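Local coordinates for protein N-acetylneuraminic acid (Sialic acid) synthetase (Leptospira borgpetersenii serovar Hardjo-bovis, PDB 6NCS) that probably makes sialic acid or its 9-phosphate as a NeuB-family synthase, and binds a manganese ion at the mouth of a TIM-type barrel, at residues D209-I214 with I228-T233. Sequence-based numbering, arbitrary orientation.
Sequences DHSKGI and IEKHYT. With MN (manganese (II) ion), chain C.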
loop_
_atom_site.group_PDB
_atom_site.type_symbol
_atom_site.label_atom_id
_atom_site.label_comp_id
_atom_site.label_asym_id
_atom_site.label_seq_id
_atom_site.Cartn_x
_atom_site.Cartn_y
_atom_site.Cartn_z
ATOM N N ASP A 209 9.472 -11.858 -2.407
ATOM C CA ASP A 209 9.494 -11.955 -0.954
ATOM C C ASP A 209 10.476 -13.001 -0.454
ATOM O O ASP A 209 10.605 -14.089 -1.034
ATOM C CB ASP A 209 8.113 -12.293 -0.395
ATOM C CG ASP A 209 8.065 -12.176 1.120
ATOM O OD1 ASP A 209 8.245 -11.052 1.635
ATOM O OD2 ASP A 209 7.857 -13.199 1.798
ATOM N N HIS A 210 11.130 -12.685 0.668
ATOM C CA HIS A 210 11.968 -13.642 1.385
ATOM C C HIS A 210 11.651 -13.628 2.876
ATOM O O HIS A 210 12.506 -13.942 3.712
ATOM C CB HIS A 210 13.445 -13.373 1.113
ATOM C CG HIS A 210 13.808 -13.584 -0.320
ATOM N ND1 HIS A 210 13.850 -12.556 -1.238
ATOM C CD2 HIS A 210 14.055 -14.720 -1.015
ATOM C CE1 HIS A 210 14.155 -13.045 -2.428
ATOM N NE2 HIS A 210 14.283 -14.355 -2.320
ATOM N N SER A 211 10.415 -13.284 3.214
ATOM C CA SER A 211 9.944 -13.319 4.586
ATOM C C SER A 211 9.369 -14.691 4.923
ATOM O O SER A 211 9.172 -15.548 4.057
ATOM C CB SER A 211 8.869 -12.261 4.814
ATOM O OG SER A 211 7.633 -12.745 4.321
ATOM N N LYS A 212 9.065 -14.879 6.207
ATOM C CA LYS A 212 8.493 -16.122 6.703
ATOM C C LYS A 212 6.963 -16.135 6.670
ATOM O O LYS A 212 6.347 -16.964 7.345
ATOM C CB LYS A 212 8.987 -16.397 8.127
ATOM C CG LYS A 212 10.477 -16.727 8.211
ATOM C CD LYS A 212 10.876 -17.230 9.599
ATOM C CE LYS A 212 10.804 -16.116 10.637
ATOM N NZ LYS A 212 11.500 -16.471 11.914
ATOM N N GLY A 213 6.334 -15.251 5.907
ATOM C CA GLY A 213 4.893 -15.307 5.804
ATOM C C GLY A 213 4.396 -14.705 4.510
ATOM O O GLY A 213 5.170 -14.446 3.585
ATOM N N ILE A 214 3.081 -14.468 4.452
ATOM C CA ILE A 214 2.505 -13.797 3.292
ATOM C C ILE A 214 2.024 -12.392 3.607
ATOM O O ILE A 214 1.580 -11.693 2.690
ATOM C CB ILE A 214 1.366 -14.613 2.646
ATOM C CG1 ILE A 214 0.189 -14.792 3.605
ATOM C CG2 ILE A 214 1.881 -15.940 2.115
ATOM C CD1 ILE A 214 -1.065 -15.304 2.899
ATOM N N ILE A 228 3.984 -10.602 -7.799
ATOM C CA ILE A 228 4.436 -11.099 -6.503
ATOM C C ILE A 228 5.136 -12.426 -6.728
ATOM O O ILE A 228 4.576 -13.325 -7.374
ATOM C CB ILE A 228 3.279 -11.278 -5.502
ATOM C CG1 ILE A 228 2.680 -9.926 -5.113
ATOM C CG2 ILE A 228 3.765 -12.032 -4.263
ATOM C CD1 ILE A 228 3.596 -9.091 -4.188
ATOM N N GLU A 229 6.348 -12.552 -6.188
ATOM C CA GLU A 229 7.073 -13.812 -6.169
ATOM C C GLU A 229 7.222 -14.249 -4.716
ATOM O O GLU A 229 7.585 -13.439 -3.858
ATOM C CB GLU A 229 8.444 -13.668 -6.841
ATOM C CG GLU A 229 9.204 -14.973 -6.937
ATOM C CD GLU A 229 10.545 -14.811 -7.627
ATOM O OE1 GLU A 229 11.585 -14.990 -6.966
ATOM O OE2 GLU A 229 10.557 -14.495 -8.831
ATOM N N LYS A 230 6.922 -15.514 -4.440
ATOM C CA LYS A 230 6.967 -16.044 -3.081
ATOM C C LYS A 230 7.537 -17.450 -3.126
ATOM O O LYS A 230 7.084 -18.269 -3.929
ATOM C CB LYS A 230 5.558 -16.048 -2.462
ATOM C CG LYS A 230 5.433 -16.723 -1.100
ATOM C CD LYS A 230 6.099 -15.922 0.008
ATOM C CE LYS A 230 6.277 -16.779 1.266
ATOM N NZ LYS A 230 7.031 -16.035 2.337
ATOM N N HIS A 231 8.537 -17.732 -2.289
ATOM C CA HIS A 231 9.071 -19.088 -2.253
ATOM C C HIS A 231 7.992 -20.061 -1.800
ATOM O O HIS A 231 7.086 -19.712 -1.036
ATOM C CB HIS A 231 10.281 -19.184 -1.326
ATOM C CG HIS A 231 11.528 -18.595 -1.906
ATOM N ND1 HIS A 231 12.623 -19.360 -2.242
ATOM C CD2 HIS A 231 11.848 -17.317 -2.222
ATOM C CE1 HIS A 231 13.568 -18.580 -2.736
ATOM N NE2 HIS A 231 13.123 -17.336 -2.733
ATOM N N TYR A 232 8.113 -21.301 -2.259
ATOM C CA TYR A 232 6.993 -22.225 -2.233
ATOM C C TYR A 232 7.486 -23.639 -1.959
ATOM O O TYR A 232 8.535 -24.057 -2.462
ATOM C CB TYR A 232 6.230 -22.116 -3.566
ATOM C CG TYR A 232 5.307 -23.262 -3.877
ATOM C CD1 TYR A 232 4.219 -23.546 -3.059
ATOM C CD2 TYR A 232 5.500 -24.043 -5.010
ATOM C CE1 TYR A 232 3.371 -24.601 -3.345
ATOM C CE2 TYR A 232 4.644 -25.091 -5.310
ATOM C CZ TYR A 232 3.585 -25.365 -4.472
ATOM O OH TYR A 232 2.738 -26.409 -4.763
ATOM N N THR A 233 6.740 -24.353 -1.119
ATOM C CA THR A 233 7.020 -25.738 -0.767
ATOM C C THR A 233 5.687 -26.457 -0.637
ATOM O O THR A 233 4.679 -25.841 -0.284
ATOM C CB THR A 233 7.810 -25.847 0.551
ATOM O OG1 THR A 233 8.041 -27.225 0.873
ATOM C CG2 THR A 233 7.049 -25.190 1.708
HETATM MN MN MN C . 14.375 -15.866 -3.823
HETATM O O HOH W 1 9.354 -16.311 0.262
HETATM O O HOH W 2 10.438 -14.879 -3.579
HETATM O O HOH W 3 12.734 -15.483 -4.827
#
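Lys230 reaches alongside Asp209, and its NZ makes a salt bridge to Asp209 OD2 at 3.0 Å. The lysine chain leaves with CG anti to the backbone N (chi1 173°) and bends at chi2 (71°), carrying the ammonium group into the loop after strand 205-209. There NZ also donates to Gly213 O at 2.7 Å, from above the carbonyl plane. Ser211 O lies 2.8 Å from NZ. Asp209 OD2 accepts again on its syn lone pair, from Ser211 OG at 2.6 Å. Ser211 OG accepts from the backbone N of Gly213, forming an ST turn. Asp209 OD1 is hydrogen-bonded to Tyr207 OH.

On the other side of the two backbones, His210 and His231 bind the same manganese ion through NE2, at 2.1 and 2.2 Å. The shared metal brings their ring margins together, neither over the other's face, planes at 56°. A water on the metal donates to Glu229 OE1, while Glu229 OE2 forms a salt bridge with Lys125. The backbones are joined by Asp209 N to Glu229 O (2.9 Å); another water links Asp209 O to His231 N.

These residues lie at the C-terminal ends of adjacent parallel strands, where TIM barrels carry their active sites. Asp209 probably balances the buried lysine charge, and Gly213 O helps to solvate it. Bonds before and after His210 probably restrain this loop and may help to position that metal ligand.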